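Local coordinates for protein methanogen homoaconitase large subunit (Methanocaldococcus jannaschii, PDB 4KP2) that forms the large subunit of homoaconitase, an iron-sulfur hydro-lyase that converts (R)-homocitrate to homoisocitrate by way of cis-homoaconitate, at residues D191-R202 / E293-V304; A63-W72 / M159-E167. All coordinates share one frame; numbering follows the deposited sequence.

Contact 1 (191-202 with 293-304) and contact 2 (63-72 with 159-167) lie on opposite sides of the chain's centre, their own centres about 38 Å apart and their nearest atoms about 21 Å apart, so neither touches the other. Along the chain they come in series, contact 2 closing before contact 1 opens. Contact 1 packs a helix against a two-stranded hairpin, its centre about 16 Å from the centre of the chain; contact 2, centred about 26 Å out, brings together the ends of two helices and the residues that follow them. Both are structural packing away from Cys323, Cys383 and Cys386, the predicted ligands of the [4Fe-4S] cluster.

Contact 1. Residues D191-R202 / E293-V304; sequences DIVLRVCKEIGR and EQVAVPHHPDNV
Asp191 makes the straight polar link here: its OD1 takes the N-H of Gln294 N at 2.8 Å on the anti lone pair, with 173° at the hydrogen, while its OD2 bonds to Ser188 OG. With an alanine here, Gln294 N would probably lose its straight acceptor and Ser188 OG its carboxylate partner. Lys198 bends at chi2 (-47°) and further out to bring NZ onto Pro301 O, a hydrogen bond modelled doubtfully short. At the far end Arg202 NH2 and Asp302 OD1 form a salt bridge, again modelled too close to trust its length. Asp302 OD2 lies over one face of the guanidinium, the two planes steeply inclined, and His300 CD2 over the opposite face, 3.6 Å above the plane.

Leu194 makes the main apolar contact, its CD2 reaching Ala296 CB at 4.1 Å and its CB facing Gln294 CB at 3.9 Å. Lys198 CG adds a touch on Val304 CG1 at 3.4 Å.

The axes of helix 191-200 and strand 294-296 come within 7.9 Å, at 58°. On the helix's other side Ile192, Val196 and Ile200 pack on strand 167-180, whereas strand 294-296 pairs antiparallel with 304-306 and rests on strand 418-421 and helix 424-433.

Contact 2. Residues A63-W72 / M159-E167; sequences ALKEMSDSVW and MAYIYATGE
Tyr163 O, near the end of helix 159-165, is gripped twice from the loop at 70-72. Trp72 N donates a hydrogen bond to it at 3.0 Å, tilted 20° from the carbonyl plane, and Val71 CA brings a C-H to the same Tyr163 O at 3.2 Å. That oxygen also lies at the edge of the Trp72 indole, near its plane. The indole face goes to Gly166: its CA stands 3.4 Å from the centroid of the five-membered ring, almost on the normal, a CH-pi contact. Gly166 has positive phi, and a CB there would run into Trp72 CD1, so the bare CA is what lets the ring lie this close.

Between the helices the packing is small and apolar. Ala63 CB meets Ala160 CB at 3.8 Å. Leu64 CG, anti to the backbone N (chi1 -179°), carries CD1 to 3.8 Å from Ala164 CB, beside Ala160 O. Met67 CE comes within 3.6 Å of Ala164 CB, and Ser68, from the following loop, also packs on that methyl.

Helices 63-67 and 159-165 cross at -55°, axes 9.0 Å apart. Leu64 and Val71 also pack on Phe102 and Phe106 of helix 90-106, and Tyr163 and Trp72 reach strands 49-53 and 77-80 of the parallel sheet.

Contact 1. Residues D191-R202 / E293-V304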
loop_
_atom_site.group_PDB
_atom_site.type_symbol
_atom_site.label_atom_id
_atom_site.label_comp_id
_atom_site.label_asym_id
_atom_site.label_seq_id
_atom_site.Cartn_x
_atom_site.Cartn_y
_atom_site.Cartn_z
ATOM N N ASP A 191 -7.030 20.290 15.644
ATOM C CA ASP A 191 -7.974 21.400 15.677
ATOM C C ASP A 191 -7.335 22.611 16.348
ATOM O O ASP A 191 -7.616 23.754 15.990
ATOM C CB ASP A 191 -9.248 21.006 16.426
ATOM C CG ASP A 191 -9.993 19.870 15.756
ATOM O OD1 ASP A 191 -10.709 20.130 14.765
ATOM O OD2 ASP A 191 -9.868 18.718 16.224
ATOM N N ILE A 192 -6.472 22.348 17.323
ATOM C CA ILE A 192 -5.796 23.408 18.057
ATOM C C ILE A 192 -4.717 24.076 17.213
ATOM O O ILE A 192 -4.667 25.302 17.116
ATOM C CB ILE A 192 -5.172 22.870 19.355
ATOM C CG1 ILE A 192 -6.268 22.361 20.291
ATOM C CG2 ILE A 192 -4.354 23.948 20.042
ATOM C CD1 ILE A 192 -5.748 21.606 21.489
ATOM N N VAL A 193 -3.859 23.268 16.596
ATOM C CA VAL A 193 -2.760 23.799 15.795
ATOM C C VAL A 193 -3.272 24.499 14.536
ATOM O O VAL A 193 -2.630 25.416 14.023
ATOM C CB VAL A 193 -1.725 22.705 15.434
ATOM C CG1 VAL A 193 -2.295 21.731 14.414
ATOM C CG2 VAL A 193 -0.441 23.338 14.920
ATOM N N LEU A 194 -4.436 24.077 14.051
ATOM C CA LEU A 194 -5.066 24.741 12.918
ATOM C C LEU A 194 -5.579 26.115 13.330
ATOM O O LEU A 194 -5.626 27.036 12.520
ATOM C CB LEU A 194 -6.210 23.898 12.353
ATOM C CG LEU A 194 -5.831 22.768 11.396
ATOM C CD1 LEU A 194 -7.069 22.003 10.959
ATOM C CD2 LEU A 194 -5.088 23.322 10.190
ATOM N N ARG A 195 -5.963 26.246 14.595
ATOM C CA ARG A 195 -6.428 27.526 15.114
ATOM C C ARG A 195 -5.250 28.481 15.264
ATOM O O ARG A 195 -5.396 29.697 15.132
ATOM C CB ARG A 195 -7.125 27.339 16.460
ATOM C CG ARG A 195 -7.822 28.586 16.970
ATOM C CD ARG A 195 -8.967 28.978 16.051
ATOM N NE ARG A 195 -9.625 30.206 16.487
ATOM C CZ ARG A 195 -9.257 31.423 16.103
ATOM N NH1 ARG A 195 -8.232 31.576 15.275
ATOM N NH2 ARG A 195 -9.913 32.486 16.547
ATOM N N VAL A 196 -4.078 27.916 15.538
ATOM C CA VAL A 196 -2.862 28.701 15.708
ATOM C C VAL A 196 -2.412 29.297 14.377
ATOM O O VAL A 196 -1.912 30.422 14.325
ATOM C CB VAL A 196 -1.727 27.843 16.305
ATOM C CG1 VAL A 196 -0.454 28.659 16.453
ATOM C CG2 VAL A 196 -2.149 27.272 17.648
ATOM N N CYS A 197 -2.611 28.544 13.298
ATOM C CA CYS A 197 -2.147 28.956 11.978
ATOM C C CYS A 197 -2.923 30.142 11.402
ATOM O O CYS A 197 -2.510 30.727 10.401
ATOM C CB CYS A 197 -2.186 27.775 11.002
ATOM S SG CYS A 197 -1.108 26.385 11.434
ATOM N N LYS A 198 -4.042 30.497 12.028
ATOM C CA LYS A 198 -4.859 31.608 11.544
ATOM C C LYS A 198 -4.489 32.911 12.227
ATOM O O LYS A 198 -4.312 33.938 11.572
ATOM C CB LYS A 198 -6.344 31.333 11.765
ATOM C CG LYS A 198 -6.804 29.998 11.250
ATOM C CD LYS A 198 -6.298 29.732 9.843
ATOM C CE LYS A 198 -5.429 28.483 9.823
ATOM N NZ LYS A 198 -5.827 27.499 8.780
ATOM N N GLU A 199 -4.386 32.859 13.550
ATOM C CA GLU A 199 -4.018 34.026 14.337
ATOM C C GLU A 199 -2.636 34.510 13.924
ATOM O O GLU A 199 -2.344 35.704 13.966
ATOM C CB GLU A 199 -4.028 33.689 15.829
ATOM C CG GLU A 199 -4.800 34.679 16.688
ATOM C CD GLU A 199 -6.303 34.537 16.536
ATOM O OE1 GLU A 199 -6.752 33.490 16.024
ATOM O OE2 GLU A 199 -7.034 35.470 16.930
ATOM N N ILE A 200 -1.793 33.569 13.512
ATOM C CA ILE A 200 -0.435 33.881 13.091
ATOM C C ILE A 200 -0.349 34.105 11.584
ATOM O O ILE A 200 0.116 35.150 11.129
ATOM C CB ILE A 200 0.541 32.761 13.490
ATOM C CG1 ILE A 200 0.567 32.599 15.011
ATOM C CG2 ILE A 200 1.932 33.054 12.958
ATOM C CD1 ILE A 200 1.573 31.582 15.501
ATOM N N GLY A 201 -0.802 33.121 10.815
ATOM C CA GLY A 201 -0.750 33.202 9.367
ATOM C C GLY A 201 0.258 32.230 8.786
ATOM O O GLY A 201 1.086 31.681 9.509
ATOM N N ARG A 202 0.191 32.020 7.474
ATOM C CA ARG A 202 1.094 31.091 6.804
ATOM C C ARG A 202 2.493 31.679 6.644
ATOM O O ARG A 202 3.429 30.977 6.264
ATOM C CB ARG A 202 0.539 30.686 5.437
ATOM C CG ARG A 202 0.279 31.850 4.494
ATOM C CD ARG A 202 -0.102 31.358 3.105
ATOM N NE ARG A 202 -0.633 32.428 2.267
ATOM C CZ ARG A 202 -1.923 32.585 1.984
ATOM N NH1 ARG A 202 -2.320 33.588 1.216
ATOM N NH2 ARG A 202 -2.819 31.734 2.463
ATOM N N GLU A 293 -14.667 22.751 15.980
ATOM C CA GLU A 293 -13.629 21.966 15.325
ATOM C C GLU A 293 -13.175 22.651 14.040
ATOM O O GLU A 293 -13.924 23.421 13.439
ATOM C CB GLU A 293 -14.119 20.543 15.056
ATOM C CG GLU A 293 -14.050 19.638 16.277
ATOM C CD GLU A 293 -15.156 18.606 16.302
ATOM O OE1 GLU A 293 -16.320 18.994 16.529
ATOM O OE2 GLU A 293 -14.862 17.410 16.095
ATOM N N GLN A 294 -11.946 22.369 13.619
ATOM C CA GLN A 294 -11.319 23.136 12.549
ATOM C C GLN A 294 -11.023 22.321 11.288
ATOM O O GLN A 294 -10.420 21.250 11.353
ATOM C CB GLN A 294 -10.034 23.788 13.064
ATOM C CG GLN A 294 -10.215 24.598 14.342
ATOM C CD GLN A 294 -11.125 25.797 14.158
ATOM O OE1 GLN A 294 -10.742 26.797 13.548
ATOM N NE2 GLN A 294 -12.339 25.705 14.689
ATOM N N VAL A 295 -11.456 22.844 10.143
ATOM C CA VAL A 295 -11.158 22.254 8.841
ATOM C C VAL A 295 -10.580 23.293 7.876
ATOM O O VAL A 295 -11.249 24.267 7.529
ATOM C CB VAL A 295 -12.415 21.636 8.202
ATOM C CG1 VAL A 295 -12.122 21.190 6.775
ATOM C CG2 VAL A 295 -12.921 20.473 9.042
ATOM N N ALA A 296 -9.342 23.076 7.440
ATOM C CA ALA A 296 -8.670 24.012 6.540
ATOM C C ALA A 296 -9.110 23.835 5.088
ATOM O O ALA A 296 -9.130 22.720 4.569
ATOM C CB ALA A 296 -7.161 23.874 6.658
ATOM N N VAL A 297 -9.450 24.945 4.439
ATOM C CA VAL A 297 -9.932 24.921 3.063
ATOM C C VAL A 297 -8.816 25.275 2.074
ATOM O O VAL A 297 -7.836 25.921 2.452
ATOM C CB VAL A 297 -11.130 25.883 2.877
ATOM C CG1 VAL A 297 -12.206 25.589 3.912
ATOM C CG2 VAL A 297 -10.678 27.332 2.966
ATOM N N PRO A 298 -8.954 24.835 0.809
ATOM C CA PRO A 298 -7.985 25.147 -0.250
ATOM C C PRO A 298 -7.733 26.647 -0.395
ATOM O O PRO A 298 -8.648 27.437 -0.161
ATOM C CB PRO A 298 -8.674 24.616 -1.508
ATOM C CG PRO A 298 -9.501 23.494 -1.025
ATOM C CD PRO A 298 -9.986 23.891 0.339
ATOM N N HIS A 299 -6.517 27.032 -0.776
ATOM C CA HIS A 299 -5.441 26.084 -1.055
ATOM C C HIS A 299 -4.238 26.323 -0.152
ATOM O O HIS A 299 -3.095 26.159 -0.575
ATOM C CB HIS A 299 -5.004 26.184 -2.518
ATOM C CG HIS A 299 -6.083 25.849 -3.499
ATOM N ND1 HIS A 299 -6.276 24.575 -3.987
ATOM C CD2 HIS A 299 -7.025 26.623 -4.088
ATOM C CE1 HIS A 299 -7.293 24.577 -4.832
ATOM N NE2 HIS A 299 -7.764 25.808 -4.911
ATOM N N HIS A 300 -4.498 26.719 1.089
ATOM C CA HIS A 300 -3.422 27.015 2.027
ATOM C C HIS A 300 -3.789 26.588 3.445
ATOM O O HIS A 300 -4.960 26.624 3.825
ATOM C CB HIS A 300 -3.082 28.505 1.999
ATOM C CG HIS A 300 -2.611 28.994 0.663
ATOM N ND1 HIS A 300 -3.475 29.437 -0.313
ATOM C CD2 HIS A 300 -1.365 29.106 0.144
ATOM C CE1 HIS A 300 -2.783 29.804 -1.378
ATOM N NE2 HIS A 300 -1.501 29.613 -1.126
ATOM N N PRO A 301 -2.780 26.180 4.234
ATOM C CA PRO A 301 -2.992 25.753 5.622
ATOM C C PRO A 301 -3.502 26.879 6.517
ATOM O O PRO A 301 -3.988 26.601 7.613
ATOM C CB PRO A 301 -1.592 25.326 6.074
ATOM C CG PRO A 301 -0.862 25.009 4.818
ATOM C CD PRO A 301 -1.385 25.979 3.806
ATOM N N ASP A 302 -3.391 28.126 6.067
ATOM C CA ASP A 302 -3.856 29.254 6.870
ATOM C C ASP A 302 -5.294 29.667 6.539
ATOM O O ASP A 302 -5.653 30.841 6.640
ATOM C CB ASP A 302 -2.897 30.448 6.774
ATOM C CG ASP A 302 -2.983 31.166 5.445
ATOM O OD1 ASP A 302 -3.245 30.502 4.421
ATOM O OD2 ASP A 302 -2.790 32.402 5.426
ATOM N N ASN A 303 -6.118 28.692 6.165
ATOM C CA ASN A 303 -7.512 28.956 5.824
ATOM C C ASN A 303 -8.509 27.964 6.421
ATOM O O ASN A 303 -9.023 27.102 5.711
ATOM C CB ASN A 303 -7.691 28.982 4.304
ATOM C CG ASN A 303 -7.149 30.247 3.670
ATOM O OD1 ASN A 303 -7.161 31.316 4.279
ATOM N ND2 ASN A 303 -6.676 30.134 2.434
ATOM N N VAL A 304 -8.791 28.080 7.715
ATOM C CA VAL A 304 -9.859 27.275 8.304
ATOM C C VAL A 304 -11.056 28.096 8.774
ATOM O O VAL A 304 -10.929 29.012 9.587
ATOM C CB VAL A 304 -9.381 26.372 9.467
ATOM C CG1 VAL A 304 -8.557 27.141 10.442
ATOM C CG2 VAL A 304 -10.569 25.812 10.194
#

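Contact 2. Residues A63-W72 / M159-E167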
loop_
_atom_site.group_PDB
_atom_site.type_symbol
_atom_site.label_atom_id
_atom_site.label_comp_id
_atom_site.label_asym_id
_atom_site.label_seq_id
_atom_site.Cartn_x
_atom_site.Cartn_y
_atom_site.Cartn_z
ATOM N N ALA A 63 25.664 15.125 -3.292
ATOM C CA ALA A 63 26.282 16.388 -2.912
ATOM C C ALA A 63 27.497 16.149 -2.022
ATOM O O ALA A 63 28.445 16.934 -2.025
ATOM C CB ALA A 63 25.274 17.280 -2.209
ATOM N N LEU A 64 27.459 15.058 -1.264
ATOM C CA LEU A 64 28.547 14.708 -0.360
ATOM C C LEU A 64 29.752 14.179 -1.133
ATOM O O LEU A 64 30.894 14.317 -0.695
ATOM C CB LEU A 64 28.073 13.666 0.655
ATOM C CG LEU A 64 29.072 13.199 1.715
ATOM C CD1 LEU A 64 29.516 14.365 2.583
ATOM C CD2 LEU A 64 28.470 12.092 2.565
ATOM N N LYS A 65 29.489 13.580 -2.289
ATOM C CA LYS A 65 30.538 12.975 -3.103
ATOM C C LYS A 65 31.361 14.011 -3.866
ATOM O O LYS A 65 32.347 13.671 -4.520
ATOM C CB LYS A 65 29.932 11.963 -4.077
ATOM C CG LYS A 65 29.309 10.755 -3.401
ATOM C CD LYS A 65 28.311 10.062 -4.313
ATOM C CE LYS A 65 28.967 9.587 -5.595
ATOM N NZ LYS A 65 30.006 8.558 -5.328
ATOM N N GLU A 66 30.953 15.273 -3.782
ATOM C CA GLU A 66 31.646 16.347 -4.483
ATOM C C GLU A 66 32.635 17.068 -3.576
ATOM O O GLU A 66 33.638 17.607 -4.039
ATOM C CB GLU A 66 30.642 17.351 -5.048
ATOM C CG GLU A 66 29.728 16.784 -6.123
ATOM C CD GLU A 66 30.444 16.563 -7.441
ATOM O OE1 GLU A 66 31.529 17.153 -7.636
ATOM O OE2 GLU A 66 29.920 15.804 -8.284
ATOM N N MET A 67 32.347 17.070 -2.280
ATOM C CA MET A 67 33.148 17.825 -1.324
ATOM C C MET A 67 33.950 16.934 -0.379
ATOM O O MET A 67 35.162 17.101 -0.237
ATOM C CB MET A 67 32.254 18.768 -0.515
ATOM C CG MET A 67 30.920 18.158 -0.117
ATOM S SD MET A 67 30.195 18.982 1.311
ATOM C CE MET A 67 31.484 18.705 2.523
ATOM N N SER A 68 33.270 15.992 0.263
ATOM C CA SER A 68 33.905 15.153 1.271
ATOM C C SER A 68 34.030 13.705 0.825
ATOM O O SER A 68 33.512 13.313 -0.220
ATOM C CB SER A 68 33.136 15.228 2.591
ATOM O OG SER A 68 33.720 14.385 3.569
ATOM N N ASP A 69 34.724 12.913 1.633
ATOM C CA ASP A 69 34.952 11.510 1.328
ATOM C C ASP A 69 34.662 10.644 2.548
ATOM O O ASP A 69 34.993 9.459 2.575
ATOM C CB ASP A 69 36.389 11.301 0.851
ATOM C CG ASP A 69 37.410 11.943 1.774
ATOM O OD1 ASP A 69 37.077 12.963 2.414
ATOM O OD2 ASP A 69 38.546 11.430 1.852
ATOM N N SER A 70 34.040 11.248 3.555
ATOM C CA SER A 70 33.725 10.547 4.790
ATOM C C SER A 70 32.649 11.278 5.581
ATOM O O SER A 70 32.524 12.500 5.494
ATOM C CB SER A 70 34.980 10.402 5.652
ATOM O OG SER A 70 35.484 11.673 6.028
ATOM N N VAL A 71 31.871 10.522 6.347
ATOM C CA VAL A 71 30.904 11.112 7.261
ATOM C C VAL A 71 31.564 11.304 8.619
ATOM O O VAL A 71 32.502 10.585 8.968
ATOM C CB VAL A 71 29.644 10.238 7.409
ATOM C CG1 VAL A 71 28.891 10.167 6.089
ATOM C CG2 VAL A 71 30.010 8.847 7.900
ATOM N N TRP A 72 31.082 12.279 9.381
ATOM C CA TRP A 72 31.711 12.612 10.653
ATOM C C TRP A 72 31.370 11.603 11.747
ATOM O O TRP A 72 32.235 11.215 12.525
ATOM C CB TRP A 72 31.359 14.043 11.081
ATOM C CG TRP A 72 30.285 14.138 12.122
ATOM C CD1 TRP A 72 30.460 14.307 13.464
ATOM C CD2 TRP A 72 28.871 14.067 11.907
ATOM N NE1 TRP A 72 29.242 14.351 14.099
ATOM C CE2 TRP A 72 28.250 14.206 13.163
ATOM C CE3 TRP A 72 28.069 13.906 10.772
ATOM C CZ2 TRP A 72 26.867 14.185 13.320
ATOM C CZ3 TRP A 72 26.695 13.884 10.929
ATOM C CH2 TRP A 72 26.108 14.023 12.192
ATOM N N MET A 159 22.605 19.385 4.105
ATOM C CA MET A 159 22.639 18.060 4.711
ATOM C C MET A 159 23.960 17.351 4.435
ATOM O O MET A 159 24.428 16.557 5.249
ATOM C CB MET A 159 21.462 17.209 4.227
ATOM C CG MET A 159 20.130 17.529 4.902
ATOM S SD MET A 159 19.972 16.835 6.559
ATOM C CE MET A 159 20.593 18.175 7.580
ATOM N N ALA A 160 24.554 17.642 3.282
ATOM C CA ALA A 160 25.853 17.082 2.930
ATOM C C ALA A 160 26.948 17.716 3.781
ATOM O O ALA A 160 27.874 17.039 4.228
ATOM C CB ALA A 160 26.139 17.293 1.455
ATOM N N TYR A 161 26.830 19.023 3.992
ATOM C CA TYR A 161 27.770 19.772 4.817
ATOM C C TYR A 161 27.767 19.238 6.244
ATOM O O TYR A 161 28.820 19.019 6.843
ATOM C CB TYR A 161 27.396 21.256 4.811
ATOM C CG TYR A 161 28.337 22.144 5.594
ATOM C CD1 TYR A 161 29.468 22.686 4.998
ATOM C CD2 TYR A 161 28.088 22.452 6.926
ATOM C CE1 TYR A 161 30.328 23.502 5.708
ATOM C CE2 TYR A 161 28.943 23.265 7.643
ATOM C CZ TYR A 161 30.060 23.788 7.030
ATOM O OH TYR A 161 30.912 24.599 7.742
ATOM N N ILE A 162 26.569 19.028 6.779
ATOM C CA ILE A 162 26.404 18.510 8.131
ATOM C C ILE A 162 26.892 17.066 8.231
ATOM O O ILE A 162 27.514 16.679 9.221
ATOM C CB ILE A 162 24.934 18.615 8.585
ATOM C CG1 ILE A 162 24.546 20.084 8.765
ATOM C CG2 ILE A 162 24.706 17.844 9.875
ATOM C CD1 ILE A 162 23.125 20.293 9.220
ATOM N N TYR A 163 26.621 16.281 7.194
ATOM C CA TYR A 163 27.070 14.893 7.143
ATOM C C TYR A 163 28.591 14.781 7.187
ATOM O O TYR A 163 29.132 13.768 7.626
ATOM C CB TYR A 163 26.545 14.200 5.883
ATOM C CG TYR A 163 25.163 13.605 6.029
ATOM C CD1 TYR A 163 24.551 13.516 7.274
ATOM C CD2 TYR A 163 24.476 13.119 4.924
ATOM C CE1 TYR A 163 23.291 12.967 7.411
ATOM C CE2 TYR A 163 23.215 12.568 5.052
ATOM C CZ TYR A 163 22.627 12.495 6.299
ATOM O OH TYR A 163 21.373 11.947 6.436
ATOM N N ALA A 164 29.277 15.825 6.734
ATOM C CA ALA A 164 30.729 15.785 6.612
ATOM C C ALA A 164 31.461 16.380 7.812
ATOM O O ALA A 164 32.522 15.892 8.202
ATOM C CB ALA A 164 31.164 16.479 5.335
ATOM N N THR A 165 30.895 17.431 8.394
ATOM C CA THR A 165 31.559 18.146 9.480
ATOM C C THR A 165 30.894 17.917 10.833
ATOM O O THR A 165 31.537 18.024 11.878
ATOM C CB THR A 165 31.615 19.662 9.202
ATOM O OG1 THR A 165 30.284 20.186 9.107
ATOM C CG2 THR A 165 32.360 19.940 7.906
ATOM N N GLY A 166 29.602 17.610 10.812
ATOM C CA GLY A 166 28.848 17.417 12.037
ATOM C C GLY A 166 28.475 18.738 12.677
ATOM O O GLY A 166 28.007 18.789 13.814
ATOM N N GLU A 167 28.693 19.815 11.932
ATOM C CA GLU A 167 28.405 21.160 12.407
ATOM C C GLU A 167 27.670 21.939 11.327
ATOM O O GLU A 167 27.747 21.601 10.148
ATOM C CB GLU A 167 29.702 21.886 12.770
ATOM C CG GLU A 167 30.494 21.231 13.891
ATOM C CD GLU A 167 31.904 21.776 14.003
ATOM O OE1 GLU A 167 32.388 22.378 13.020
ATOM O OE2 GLU A 167 32.528 21.603 15.071
#